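Local coordinates for protein beta-lactamase/D-alanine Carboxypeptidase (Yersinia pestis, PDB 3RJU) that probably hydrolyses beta-lactams or D-alanine-terminated peptides, as the serine beta-lactamases and DD-carboxypeptidases of its family do, at residues Y19-V24 against V325-S330; G308-M313 against T333-M338; T84-K89 against K103-L108; A112-G117 against L162-L167; M193-L198 against Y230-D235. All coordinates share one frame; numbering follows the deposited sequence.

Contact 1. Residues Y19-V24 against V325-S330; sequences YNSGAV and VVVTRS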
# COMPACT_ATOMS: atom_id res chain seq x y z
N TYR A 19 -1.57 19.81 -11.22
CA TYR A 19 -2.70 20.72 -11.31
C TYR A 19 -4.05 20.00 -11.36
O TYR A 19 -5.01 20.43 -10.70
CB TYR A 19 -2.57 21.67 -12.50
CG TYR A 19 -1.54 22.73 -12.23
CD1 TYR A 19 -1.74 23.67 -11.23
CD2 TYR A 19 -0.37 22.79 -12.97
CE1 TYR A 19 -0.79 24.64 -10.97
CE2 TYR A 19 0.58 23.76 -12.72
CZ TYR A 19 0.37 24.68 -11.72
OH TYR A 19 1.32 25.65 -11.48
N ASN A 20 -4.14 18.93 -12.14
CA ASN A 20 -5.43 18.27 -12.30
C ASN A 20 -5.92 17.63 -11.02
O ASN A 20 -7.13 17.51 -10.80
CB ASN A 20 -5.37 17.19 -13.39
CG ASN A 20 -5.19 17.76 -14.77
OD1 ASN A 20 -5.47 18.94 -15.00
ND2 ASN A 20 -4.75 16.93 -15.71
N SER A 21 -4.97 17.20 -10.18
CA SER A 21 -5.31 16.54 -8.93
C SER A 21 -5.66 17.55 -7.85
O SER A 21 -6.06 17.17 -6.75
CB SER A 21 -4.13 15.66 -8.48
OG SER A 21 -3.06 16.49 -8.05
N GLY A 22 -5.48 18.84 -8.13
CA GLY A 22 -5.74 19.86 -7.13
C GLY A 22 -4.80 19.74 -5.93
O GLY A 22 -5.14 20.17 -4.83
N ALA A 23 -3.61 19.17 -6.13
CA ALA A 23 -2.67 18.99 -5.03
C ALA A 23 -2.29 20.29 -4.33
O ALA A 23 -2.08 21.33 -4.97
CB ALA A 23 -1.41 18.28 -5.52
N VAL A 24 -2.13 20.20 -3.01
CA VAL A 24 -1.46 21.26 -2.26
C VAL A 24 0.04 21.09 -2.52
O VAL A 24 0.75 22.04 -2.90
CB VAL A 24 -1.74 21.14 -0.76
CG1 VAL A 24 -0.85 22.11 0.03
CG2 VAL A 24 -3.21 21.40 -0.45
N VAL A 325 3.55 8.19 -6.74
CA VAL A 325 3.17 9.58 -6.57
C VAL A 325 2.49 9.76 -5.23
O VAL A 325 1.79 8.88 -4.74
CB VAL A 325 2.23 10.09 -7.72
CG1 VAL A 325 0.93 9.31 -7.74
CG2 VAL A 325 1.97 11.58 -7.58
N VAL A 326 2.74 10.90 -4.60
CA VAL A 326 2.07 11.25 -3.36
C VAL A 326 1.59 12.69 -3.50
O VAL A 326 2.33 13.58 -3.98
CB VAL A 326 2.98 11.08 -2.10
CG1 VAL A 326 4.32 11.83 -2.25
CG2 VAL A 326 2.22 11.56 -0.86
N VAL A 327 0.34 12.91 -3.12
CA VAL A 327 -0.26 14.24 -3.16
C VAL A 327 -0.92 14.53 -1.82
O VAL A 327 -1.55 13.66 -1.23
CB VAL A 327 -1.32 14.29 -4.31
CG1 VAL A 327 -2.43 15.33 -4.04
CG2 VAL A 327 -0.66 14.51 -5.67
N THR A 328 -0.76 15.75 -1.32
CA THR A 328 -1.62 16.21 -0.25
C THR A 328 -2.87 16.89 -0.85
O THR A 328 -2.78 17.72 -1.77
CB THR A 328 -0.87 17.17 0.68
OG1 THR A 328 -0.11 18.08 -0.13
CG2 THR A 328 0.07 16.42 1.61
N ARG A 329 -4.05 16.51 -0.36
CA ARG A 329 -5.32 16.93 -0.96
C ARG A 329 -5.63 18.41 -0.73
O ARG A 329 -5.36 18.95 0.34
CB ARG A 329 -6.48 16.13 -0.35
CG ARG A 329 -6.44 14.62 -0.66
CD ARG A 329 -7.78 14.00 -0.26
NE ARG A 329 -8.84 14.47 -1.14
CZ ARG A 329 -9.78 15.36 -0.80
NH1 ARG A 329 -10.69 15.75 -1.70
NH2 ARG A 329 -9.82 15.87 0.42
N SER A 330 -6.23 19.05 -1.72
CA SER A 330 -7.08 20.19 -1.41
C SER A 330 -8.54 19.71 -1.39
O SER A 330 -8.82 18.53 -1.69
CB SER A 330 -6.91 21.31 -2.45
OG SER A 330 -7.42 20.90 -3.70
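The Schellman motif that closes helix 6-20 carries Gly22, at positive phi, to the exit of strand 321-328, where Ser330 takes hold of the glycine carbonyl. Ser330 OG donates to Gly22 O at 2.6 Å, arriving in the carbonyl plane on a lone pair. A first torsion of 68°, which puts the hydroxyl between the backbone N and carbonyl carbon of Ser330, aims it at this oxygen. Further along, Val24 N bonds to Thr328 O at 2.8 Å with an N-H...O angle of 168°, and Ala23 CA adds a CH...O contact of 3.5 Å to the same Thr328 O. This is the place where the N-terminal helix hands over to the antiparallel sheet of the beta-lactamase fold: strand 25-32 starts just beyond Val24 and pairs with 321-328, the backbones of Gly25 and Thr328 bonding next. Beside these bonds, Ala23 CB presses tightly on Val327, 3.5 Å from CG1, and also touches the other methyl, CG2. Ser21 OG lies over that second branch, 3.9 Å from Val327 CG2, while it bonds to Ile17 O and Phe18 O in the last helical turn. Met338 of helix 336-349 packs against both Ser21 and Val327. Nearby, the Val24 and Thr328 side chains cross obliquely, with Val24 CB 3.5 Å from Thr328 OG1, a hydroxyl that is itself bonded to Gly25 N. Val24 CG2, the branch anti to its carbonyl carbon, comes within 3.4 Å of Arg329 O, and the arginine side chain turns the other way to bond Thr333 O.

Contact 2. Residues G308-M313 against T333-M338; sequences GFITYM and TKFSNM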
# COMPACT_ATOMS: atom_id res chain seq x y z
N GLY A 308 -5.36 13.15 4.63
CA GLY A 308 -5.04 14.27 3.75
C GLY A 308 -4.07 13.91 2.64
O GLY A 308 -3.74 14.76 1.80
N PHE A 309 -3.60 12.65 2.64
CA PHE A 309 -2.68 12.15 1.60
C PHE A 309 -3.41 11.23 0.65
O PHE A 309 -4.29 10.46 1.07
CB PHE A 309 -1.52 11.36 2.21
CG PHE A 309 -0.51 12.21 2.92
CD1 PHE A 309 0.65 12.63 2.27
CD2 PHE A 309 -0.74 12.63 4.22
CE1 PHE A 309 1.58 13.43 2.91
CE2 PHE A 309 0.18 13.43 4.87
CZ PHE A 309 1.34 13.83 4.21
N ILE A 310 -3.02 11.28 -0.62
CA ILE A 310 -3.35 10.22 -1.57
C ILE A 310 -2.07 9.72 -2.23
O ILE A 310 -1.16 10.51 -2.52
CB ILE A 310 -4.40 10.63 -2.62
CG1 ILE A 310 -3.99 11.92 -3.36
CG2 ILE A 310 -5.79 10.75 -1.97
CD1 ILE A 310 -4.91 12.21 -4.54
N THR A 311 -1.99 8.41 -2.45
CA THR A 311 -0.80 7.81 -3.01
C THR A 311 -1.18 6.80 -4.07
O THR A 311 -2.28 6.24 -4.07
CB THR A 311 0.03 7.07 -1.93
OG1 THR A 311 -0.83 6.23 -1.16
CG2 THR A 311 0.71 8.05 -0.98
N TYR A 312 -0.26 6.58 -5.00
CA TYR A 312 -0.48 5.59 -6.03
C TYR A 312 0.86 5.09 -6.51
O TYR A 312 1.81 5.87 -6.69
CB TYR A 312 -1.27 6.22 -7.18
CG TYR A 312 -1.66 5.29 -8.32
CD1 TYR A 312 -2.41 4.13 -8.08
CD2 TYR A 312 -1.29 5.58 -9.64
CE1 TYR A 312 -2.79 3.30 -9.13
CE2 TYR A 312 -1.66 4.75 -10.69
CZ TYR A 312 -2.40 3.61 -10.43
OH TYR A 312 -2.78 2.76 -11.47
N MSE A 313 0.94 3.78 -6.72
CA MSE A 313 2.13 3.19 -7.31
C MSE A 313 1.67 2.35 -8.49
O MSE A 313 0.73 1.55 -8.35
CB MSE A 313 2.88 2.31 -6.31
CG MSE A 313 4.16 1.72 -6.90
SE MSE A 313 5.22 0.74 -5.61
CE MSE A 313 5.59 2.19 -4.37
N THR A 333 -9.72 17.88 -4.59
CA THR A 333 -8.94 16.75 -5.09
C THR A 333 -9.78 15.48 -5.34
O THR A 333 -10.50 15.03 -4.45
CB THR A 333 -7.79 16.40 -4.14
OG1 THR A 333 -6.86 17.51 -4.11
CG2 THR A 333 -7.09 15.10 -4.59
N LYS A 334 -9.69 14.95 -6.56
CA LYS A 334 -10.29 13.67 -6.90
C LYS A 334 -9.18 12.67 -7.21
O LYS A 334 -8.30 12.93 -8.03
CB LYS A 334 -11.22 13.79 -8.12
CG LYS A 334 -11.84 12.44 -8.59
CD LYS A 334 -12.59 12.60 -9.93
CE LYS A 334 -13.64 11.52 -10.18
NZ LYS A 334 -13.22 10.14 -9.84
N PHE A 335 -9.21 11.53 -6.53
CA PHE A 335 -8.10 10.58 -6.57
C PHE A 335 -7.72 10.18 -7.99
O PHE A 335 -6.53 10.17 -8.36
CB PHE A 335 -8.42 9.30 -5.78
CG PHE A 335 -7.30 8.31 -5.81
CD1 PHE A 335 -6.29 8.35 -4.83
CD2 PHE A 335 -7.21 7.37 -6.83
CE1 PHE A 335 -5.21 7.48 -4.88
CE2 PHE A 335 -6.15 6.48 -6.89
CZ PHE A 335 -5.15 6.51 -5.91
N SER A 336 -8.73 9.82 -8.78
CA SER A 336 -8.41 9.29 -10.10
C SER A 336 -7.87 10.36 -11.05
O SER A 336 -7.31 10.01 -12.08
CB SER A 336 -9.61 8.57 -10.71
OG SER A 336 -10.67 9.47 -10.93
N ASN A 337 -7.99 11.63 -10.70
CA ASN A 337 -7.32 12.67 -11.49
C ASN A 337 -5.81 12.66 -11.30
O ASN A 337 -5.07 13.26 -12.09
CB ASN A 337 -7.91 14.05 -11.20
CG ASN A 337 -9.27 14.20 -11.82
OD1 ASN A 337 -9.60 13.47 -12.74
ND2 ASN A 337 -10.08 15.13 -11.31
N MSE A 338 -5.36 12.01 -10.24
CA MSE A 338 -3.95 11.76 -10.05
C MSE A 338 -3.57 10.41 -10.68
O MSE A 338 -2.67 10.35 -11.51
CB MSE A 338 -3.61 11.77 -8.56
CG MSE A 338 -2.15 11.46 -8.27
SE MSE A 338 -1.81 11.33 -6.35
CE MSE A 338 -2.59 9.56 -6.07
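Thr333 OG1 is gripped by two backbone groups, donating to Ser21 O and accepting from Ser330 N, and this fixes the rotation that turns its methyl on Ile310. Thr333 CG2 and Ile310 CD1 meet tip to tip at 3.6 Å. Behind that methyl the isoleucine slides past Met338, a selenomethionine here, whose SE lies 3.7 Å from Ile310 CD1 and touches CG1 as well. A bend at the end of the Met338 chain (chi3 76°) carries CE onward over the strand backbone, to 3.8 Å from Tyr312 CB. Phe335 fills the neighbouring position. Its CG is anti to the backbone N (chi1 -180°), and the ring comes in edge-on: CD1 lies 3.7 Å from Ile310 CB, and CE1 stands 3.3 Å from Thr311 O, with that oxygen in the ring plane. Residues 336-349 form the C-terminal helix that packs across the central antiparallel sheet, and strand 309-316 receives its first turn; a bound citrate lies about 5 Å from the Phe335 side chain. The hydroxyls of the strand find partners elsewhere, Tyr312 OH at Asn343 OD1 and Thr311 OG1 at Ile60 O. The joint between strand and helix therefore rests on dispersion and shape, with one polar touch in which the slightly positive ring edge of Phe335 probably suits the carbonyl oxygen of Thr311.

Contact 3. Residues T84-K89 against K103-L108; sequences TDPLKK and KQPIRL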
# COMPACT_ATOMS: atom_id res chain seq x y z
N THR A 84 -1.32 -20.43 3.36
CA THR A 84 -2.55 -21.18 3.59
C THR A 84 -2.89 -21.40 5.07
O THR A 84 -3.90 -22.04 5.39
CB THR A 84 -2.48 -22.54 2.89
OG1 THR A 84 -1.24 -23.15 3.23
CG2 THR A 84 -2.55 -22.35 1.38
N ASP A 85 -2.07 -20.88 5.98
CA ASP A 85 -2.36 -21.07 7.41
C ASP A 85 -3.66 -20.39 7.75
O ASP A 85 -3.89 -19.23 7.38
CB ASP A 85 -1.29 -20.41 8.28
CG ASP A 85 -0.01 -21.21 8.35
OD1 ASP A 85 -0.03 -22.41 8.03
OD2 ASP A 85 1.02 -20.62 8.74
N PRO A 86 -4.51 -21.08 8.51
CA PRO A 86 -5.68 -20.40 9.08
C PRO A 86 -5.25 -19.26 9.99
O PRO A 86 -4.27 -19.40 10.73
CB PRO A 86 -6.33 -21.50 9.91
CG PRO A 86 -5.93 -22.78 9.20
CD PRO A 86 -4.51 -22.54 8.76
N LEU A 87 -5.96 -18.13 9.93
CA LEU A 87 -5.72 -17.07 10.89
C LEU A 87 -5.77 -17.61 12.32
O LEU A 87 -5.02 -17.17 13.19
CB LEU A 87 -6.73 -15.95 10.71
CG LEU A 87 -6.67 -14.81 11.73
CD1 LEU A 87 -5.31 -14.13 11.66
CD2 LEU A 87 -7.77 -13.79 11.46
N LYS A 88 -6.64 -18.58 12.57
CA LYS A 88 -6.81 -19.09 13.93
C LYS A 88 -5.55 -19.80 14.47
O LYS A 88 -5.45 -20.04 15.67
CB LYS A 88 -8.04 -20.01 14.02
CG LYS A 88 -7.87 -21.35 13.35
CD LYS A 88 -8.77 -22.40 14.01
CE LYS A 88 -10.26 -22.14 13.76
NZ LYS A 88 -10.72 -22.50 12.38
N LYS A 89 -4.60 -20.11 13.59
CA LYS A 89 -3.32 -20.66 14.05
C LYS A 89 -2.53 -19.66 14.88
O LYS A 89 -1.73 -20.05 15.75
CB LYS A 89 -2.48 -21.12 12.86
CG LYS A 89 -1.19 -21.81 13.21
CD LYS A 89 -0.64 -22.53 11.98
CE LYS A 89 0.65 -23.29 12.31
NZ LYS A 89 1.75 -22.32 12.66
N LYS A 103 -14.65 -26.41 7.89
CA LYS A 103 -13.62 -26.76 6.92
C LYS A 103 -13.24 -25.61 6.00
O LYS A 103 -12.42 -25.79 5.10
CB LYS A 103 -14.07 -27.97 6.08
CG LYS A 103 -14.49 -29.21 6.89
CD LYS A 103 -13.35 -29.76 7.73
CE LYS A 103 -13.81 -31.00 8.52
NZ LYS A 103 -12.73 -31.62 9.34
N GLN A 104 -13.83 -24.43 6.22
CA GLN A 104 -13.53 -23.23 5.40
C GLN A 104 -13.01 -22.07 6.25
O GLN A 104 -13.64 -21.02 6.32
CB GLN A 104 -14.75 -22.78 4.58
CG GLN A 104 -15.27 -23.81 3.57
CD GLN A 104 -15.92 -23.20 2.33
OE1 GLN A 104 -15.27 -22.43 1.59
NE2 GLN A 104 -17.22 -23.54 2.08
N PRO A 105 -11.88 -22.26 6.92
CA PRO A 105 -11.38 -21.17 7.77
C PRO A 105 -10.84 -20.01 6.95
O PRO A 105 -10.44 -20.21 5.81
CB PRO A 105 -10.22 -21.82 8.52
CG PRO A 105 -9.72 -22.88 7.56
CD PRO A 105 -10.98 -23.43 6.93
N ILE A 106 -10.81 -18.81 7.54
CA ILE A 106 -10.09 -17.71 6.93
C ILE A 106 -8.60 -18.01 7.01
O ILE A 106 -8.09 -18.31 8.08
CB ILE A 106 -10.38 -16.41 7.68
CG1 ILE A 106 -11.84 -16.00 7.45
CG2 ILE A 106 -9.44 -15.28 7.25
CD1 ILE A 106 -12.35 -14.96 8.42
N ARG A 107 -7.90 -17.94 5.87
CA ARG A 107 -6.46 -18.17 5.82
C ARG A 107 -5.70 -16.88 5.54
O ARG A 107 -6.30 -15.87 5.12
CB ARG A 107 -6.13 -19.23 4.76
CG ARG A 107 -6.89 -20.52 4.99
CD ARG A 107 -6.72 -21.48 3.83
NE ARG A 107 -7.56 -22.67 4.02
CZ ARG A 107 -7.17 -23.78 4.65
NH1 ARG A 107 -5.94 -23.89 5.14
NH2 ARG A 107 -8.03 -24.80 4.77
N LEU A 108 -4.39 -16.88 5.76
CA LEU A 108 -3.62 -15.65 5.57
C LEU A 108 -3.78 -15.10 4.15
O LEU A 108 -3.96 -13.90 3.97
CB LEU A 108 -2.14 -15.81 5.93
CG LEU A 108 -1.85 -16.31 7.36
CD1 LEU A 108 -0.35 -16.34 7.60
CD2 LEU A 108 -2.58 -15.49 8.44
O HOH W 1 -8.78 -19.04 10.68
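Pro86 and Arg107 come together at the tight centre of this contact, their CA atoms 4.0 Å apart across a single beta bridge. Leu87 N bonds to Ile106 O at 2.8 Å with an N-H...O angle of 163°, and on the other flank of the bridge Leu108 N bonds to Asp85 O at 2.9 Å. The rings of Pro86 and Pro105 lie side by side, CG to CG at 4.1 Å. The inner side chains continue into the protein core: Leu87 packs on Leu111, Trp141 and Ala170, and Leu108 on Leu167 and Ala170. Both segments belong to the long, irregular connection between helices 64-77 and 108-113, and the bridge joins an inner part of it to its last residues, just where the second helix begins. Arg107 is the N-cap residue of that helix, and its backbone N donates to His110 ND1 in the first turn. Its side chain, extended from CG to NE, runs alongside Thr84 O, and NH1 donates to that oxygen at 2.8 Å. The oxygen sits within the guanidinium plane, so the hydrogen bond is well aimed, while Pro105 CG lies over one face of the same group. Toward solvent, at the exposed residues Thr84 and Lys88, the fit is looser: Thr84 takes part mainly through its carbonyl. At Lys88 a water bridges the backbones, accepting from Lys88 N and donating to Ile106 O at 2.8 Å, which gives that carbonyl a second partner beside Leu87 N.

Contact 4. Residues A112-G117 against L162-L167; sequences ASHTSG and LAYDLL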
# COMPACT_ATOMS: atom_id res chain seq x y z
N ALA A 112 -4.86 -11.29 2.74
CA ALA A 112 -4.01 -10.50 1.84
C ALA A 112 -4.68 -10.14 0.52
O ALA A 112 -4.33 -9.13 -0.12
CB ALA A 112 -2.68 -11.23 1.58
N SER A 113 -5.61 -10.97 0.08
CA SER A 113 -6.29 -10.79 -1.20
C SER A 113 -7.73 -10.21 -1.07
O SER A 113 -8.46 -10.14 -2.06
CB SER A 113 -6.36 -12.12 -1.96
OG SER A 113 -7.08 -13.10 -1.21
N HIS A 114 -8.12 -9.81 0.14
CA HIS A 114 -9.44 -9.19 0.37
C HIS A 114 -10.61 -10.15 0.19
O HIS A 114 -11.76 -9.73 -0.07
CB HIS A 114 -9.64 -7.92 -0.49
CG HIS A 114 -8.56 -6.91 -0.30
ND1 HIS A 114 -8.38 -6.19 0.87
CD2 HIS A 114 -7.57 -6.52 -1.14
CE1 HIS A 114 -7.33 -5.40 0.73
NE2 HIS A 114 -6.82 -5.58 -0.47
N THR A 115 -10.34 -11.45 0.34
CA THR A 115 -11.38 -12.45 0.11
C THR A 115 -11.81 -13.19 1.39
O THR A 115 -12.44 -14.26 1.32
CB THR A 115 -10.94 -13.48 -0.96
OG1 THR A 115 -9.71 -14.08 -0.56
CG2 THR A 115 -10.79 -12.77 -2.32
N SER A 116 -11.51 -12.61 2.55
CA SER A 116 -11.75 -13.31 3.81
C SER A 116 -13.22 -13.29 4.27
O SER A 116 -13.57 -14.05 5.17
CB SER A 116 -10.90 -12.70 4.94
OG SER A 116 -11.40 -11.41 5.30
N GLY A 117 -14.04 -12.40 3.71
CA GLY A 117 -15.39 -12.25 4.19
C GLY A 117 -15.53 -11.28 5.37
O GLY A 117 -16.64 -11.03 5.86
N LEU A 162 -9.38 -3.82 8.25
CA LEU A 162 -9.42 -4.74 9.38
C LEU A 162 -8.65 -6.04 9.09
O LEU A 162 -7.81 -6.47 9.89
CB LEU A 162 -10.86 -5.09 9.72
CG LEU A 162 -11.06 -6.17 10.78
CD1 LEU A 162 -10.38 -5.74 12.10
CD2 LEU A 162 -12.56 -6.44 10.97
N ALA A 163 -8.95 -6.67 7.96
CA ALA A 163 -8.31 -7.93 7.62
C ALA A 163 -6.78 -7.80 7.53
O ALA A 163 -6.05 -8.72 7.92
CB ALA A 163 -8.90 -8.50 6.31
N TYR A 164 -6.31 -6.68 6.98
CA TYR A 164 -4.88 -6.46 6.83
C TYR A 164 -4.17 -6.20 8.17
O TYR A 164 -3.01 -6.59 8.34
CB TYR A 164 -4.58 -5.34 5.82
CG TYR A 164 -4.06 -5.89 4.52
CD1 TYR A 164 -2.70 -6.07 4.32
CD2 TYR A 164 -4.94 -6.27 3.50
CE1 TYR A 164 -2.21 -6.61 3.15
CE2 TYR A 164 -4.46 -6.81 2.31
CZ TYR A 164 -3.08 -6.97 2.14
OH TYR A 164 -2.58 -7.49 0.98
N ASP A 165 -4.86 -5.56 9.12
CA ASP A 165 -4.26 -5.41 10.44
C ASP A 165 -4.27 -6.74 11.21
O ASP A 165 -3.30 -7.06 11.91
CB ASP A 165 -4.94 -4.27 11.20
CG ASP A 165 -4.66 -2.94 10.55
OD1 ASP A 165 -3.46 -2.72 10.24
OD2 ASP A 165 -5.61 -2.15 10.32
N LEU A 166 -5.33 -7.53 11.04
CA LEU A 166 -5.30 -8.90 11.58
C LEU A 166 -4.14 -9.70 10.98
O LEU A 166 -3.52 -10.49 11.67
CB LEU A 166 -6.63 -9.63 11.36
CG LEU A 166 -7.81 -9.08 12.17
CD1 LEU A 166 -9.14 -9.67 11.68
CD2 LEU A 166 -7.64 -9.32 13.67
N LEU A 167 -3.86 -9.51 9.70
CA LEU A 167 -2.72 -10.17 9.06
C LEU A 167 -1.42 -9.76 9.74
O LEU A 167 -0.58 -10.61 10.06
CB LEU A 167 -2.67 -9.85 7.57
CG LEU A 167 -1.50 -10.44 6.78
CD1 LEU A 167 -1.42 -11.97 6.92
CD2 LEU A 167 -1.60 -10.02 5.31
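The backbones of Ala112 and Tyr164 stand 6.5 Å apart at their CA atoms, where helix 108-113 ends in a Schellman motif with His114 at positive phi beside the first turn of helix 162-175. Tyr164 spans the gap: its OH donates to Ala112 O at 2.6 Å, in the carbonyl plane and on a lone pair, with a C=O...donor angle of 118°. To get there the tyrosine adopts an uncommon first torsion of -105°. The imidazole lies next to the phenol with its plane inclined by 40°, CE1 of His114 being 3.6 Å from Tyr164 CE2. His114 ND1 is bonded to Ser160 N and its ring stacks on Tyr159, a residue of the probable SxxK-type active site. Ala112 CB rests 4.1 Å from Leu167 CD2, and Ser116 OG, bonded to Leu118 N, lies 4.0 Å from Ala163 CB. Tyr164 OH also bonds Ser69 OG, so that Tyr164, from helix 162-175, links helix 64-77 to the end of helix 108-113. These two bonds hold the hydroxyl end of the tyrosine in place; His114, stacked on Tyr159, and Tyr164, packed on Lys65 of the same group, are consistent with a second shell behind the probable active site.

Contact 5. Residues M193-L198 against Y230-D235; sequences MKNTTL and YSTPED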
# COMPACT_ATOMS: atom_id res chain seq x y z
N MSE A 193 15.88 2.66 4.59
CA MSE A 193 14.71 3.54 4.57
C MSE A 193 14.54 4.13 5.97
O MSE A 193 13.70 3.67 6.77
CB MSE A 193 13.47 2.77 4.15
CG MSE A 193 13.57 2.23 2.71
SE MSE A 193 12.25 0.85 2.31
CE MSE A 193 10.70 1.98 2.25
N LYS A 194 15.36 5.14 6.24
CA LYS A 194 15.58 5.63 7.59
C LYS A 194 14.42 6.48 8.07
O LYS A 194 14.39 6.85 9.24
CB LYS A 194 16.85 6.47 7.62
CG LYS A 194 16.78 7.61 6.62
CD LYS A 194 18.07 8.39 6.48
CE LYS A 194 17.94 9.42 5.36
NZ LYS A 194 19.23 10.14 5.11
N ASN A 195 13.49 6.80 7.18
CA ASN A 195 12.32 7.57 7.58
C ASN A 195 11.01 6.84 7.39
O ASN A 195 9.95 7.47 7.29
CB ASN A 195 12.29 8.91 6.84
CG ASN A 195 13.29 9.89 7.39
OD1 ASN A 195 13.33 10.13 8.59
ND2 ASN A 195 14.14 10.44 6.52
N THR A 196 11.07 5.51 7.33
CA THR A 196 9.87 4.70 7.09
C THR A 196 9.52 4.00 8.40
O THR A 196 10.30 3.19 8.91
CB THR A 196 10.08 3.71 5.93
OG1 THR A 196 10.36 4.44 4.72
CG2 THR A 196 8.84 2.83 5.71
N THR A 197 8.35 4.33 8.95
CA THR A 197 8.10 4.06 10.35
C THR A 197 6.62 4.15 10.69
O THR A 197 5.85 4.80 9.98
CB THR A 197 8.88 5.07 11.24
OG1 THR A 197 8.71 4.73 12.62
CG2 THR A 197 8.42 6.51 11.01
N LEU A 198 6.22 3.48 11.78
CA LEU A 198 4.90 3.61 12.38
C LEU A 198 4.98 4.46 13.63
O LEU A 198 3.96 4.76 14.26
CB LEU A 198 4.35 2.23 12.75
CG LEU A 198 4.06 1.30 11.58
CD1 LEU A 198 4.05 -0.17 12.03
CD2 LEU A 198 2.76 1.68 10.88
N TYR A 230 4.42 5.76 7.70
CA TYR A 230 4.98 7.01 7.20
C TYR A 230 6.23 6.68 6.40
O TYR A 230 6.97 5.76 6.74
CB TYR A 230 5.39 7.92 8.33
CG TYR A 230 4.31 8.35 9.29
CD1 TYR A 230 3.66 9.58 9.13
CD2 TYR A 230 3.99 7.58 10.41
CE1 TYR A 230 2.71 10.01 10.03
CE2 TYR A 230 3.02 8.02 11.33
CZ TYR A 230 2.41 9.23 11.14
OH TYR A 230 1.46 9.67 12.05
N SER A 231 6.51 7.47 5.37
CA SER A 231 7.75 7.30 4.63
C SER A 231 8.19 8.63 4.02
O SER A 231 7.75 9.71 4.47
CB SER A 231 7.59 6.21 3.55
OG SER A 231 8.84 5.84 2.99
N THR A 232 9.05 8.57 3.01
CA THR A 232 9.45 9.78 2.27
C THR A 232 9.56 9.39 0.81
O THR A 232 9.67 8.19 0.49
CB THR A 232 10.83 10.28 2.72
OG1 THR A 232 11.79 9.24 2.49
CG2 THR A 232 10.84 10.69 4.20
N PRO A 233 9.56 10.37 -0.09
CA PRO A 233 9.76 10.00 -1.49
C PRO A 233 11.06 9.21 -1.70
O PRO A 233 11.05 8.21 -2.42
CB PRO A 233 9.80 11.35 -2.20
CG PRO A 233 8.85 12.22 -1.35
CD PRO A 233 9.20 11.79 0.06
N GLU A 234 12.17 9.62 -1.08
CA GLU A 234 13.43 8.93 -1.35
C GLU A 234 13.41 7.49 -0.79
O GLU A 234 13.96 6.57 -1.43
CB GLU A 234 14.64 9.74 -0.82
CG GLU A 234 14.77 9.76 0.68
CD GLU A 234 15.77 10.77 1.19
OE1 GLU A 234 16.49 11.39 0.36
OE2 GLU A 234 15.85 10.94 2.43
N ASP A 235 12.79 7.28 0.36
CA ASP A 235 12.69 5.93 0.91
C ASP A 235 11.85 5.06 -0.02
O ASP A 235 12.20 3.89 -0.28
CB ASP A 235 12.03 5.91 2.30
CG ASP A 235 12.97 6.30 3.42
OD1 ASP A 235 14.08 6.82 3.17
OD2 ASP A 235 12.59 6.10 4.59
O HOH W 2 17.87 12.13 3.71
O HOH W 3 14.16 9.48 3.87
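Tyr230 and Thr197 form an antiparallel hydrogen-bonded pair, Tyr230 N giving to Thr197 O at 2.9 Å and Thr197 N to Tyr230 O at 3.0 Å. The edge of the tyrosine ring is turned to the same Thr197 O, which lies in the ring plane 3.4 Å from CD2, while the phenol OH leaves for Gly218 O. At Ser231 the hydroxyl, anti to its backbone N (chi1 -169°), donates to Thr196 OG1 at 2.7 Å. Strand 230-231, whose other neighbour is strand 58-59, ends here and helix 233-241 takes over. Thr232 is the N-cap of that helix: its OG1 accepts from Asp235 N, and its CG2 touches Asn195 CB at 3.5 Å. Glu234 stays too far from Lys194 for a salt bridge; one water links Glu234 OE2 to Lys194 NZ, and another gathers Asn195 ND2, Thr232 OG1, Glu234 OE2 and Asp235 OD1. Asn195 OD1 faces Arg207 and Gln204, which both bond it. Asp235, in the first turn of the helix, locks the type I turn running from Met193 to Thr196. Its OD2 accepts Asn195 N at 2.8 Å on the syn lone pair and Thr196 OG1, also at 2.8 Å, on the anti one, so the threonine hydroxyl relays between Ser231 and the carboxylate. These two bonds fix the rotation of the carboxylate and probably favour its charged form. The side chain of Met193, a selenomethionine, passes beside the aspartate and brings CE to 3.5 Å from Asp235 O.

Contacts 1 and 2 adjoin on the antiparallel sheet, their centres 7 Å apart: neighbouring strands 309-316 and 321-328 meet the end of helix 6-20 and the start of helix 336-349, and Arg329 N probably bonds Gly308 O between them. Their segments alternate along the chain, and contact 1 joins its N-terminal helix to a C-terminal strand. Contacts 3, 4 and 5 follow in series inside the long loop closed by contact 1. Contacts 3 and 4, touching through Leu108 and Leu167, lie in the helical region, centres about 40 and 29 Å from that of contact 1; the centres of contacts 5 and 1 are about 20 Å apart. In this family the active site lies between sheet and helical region.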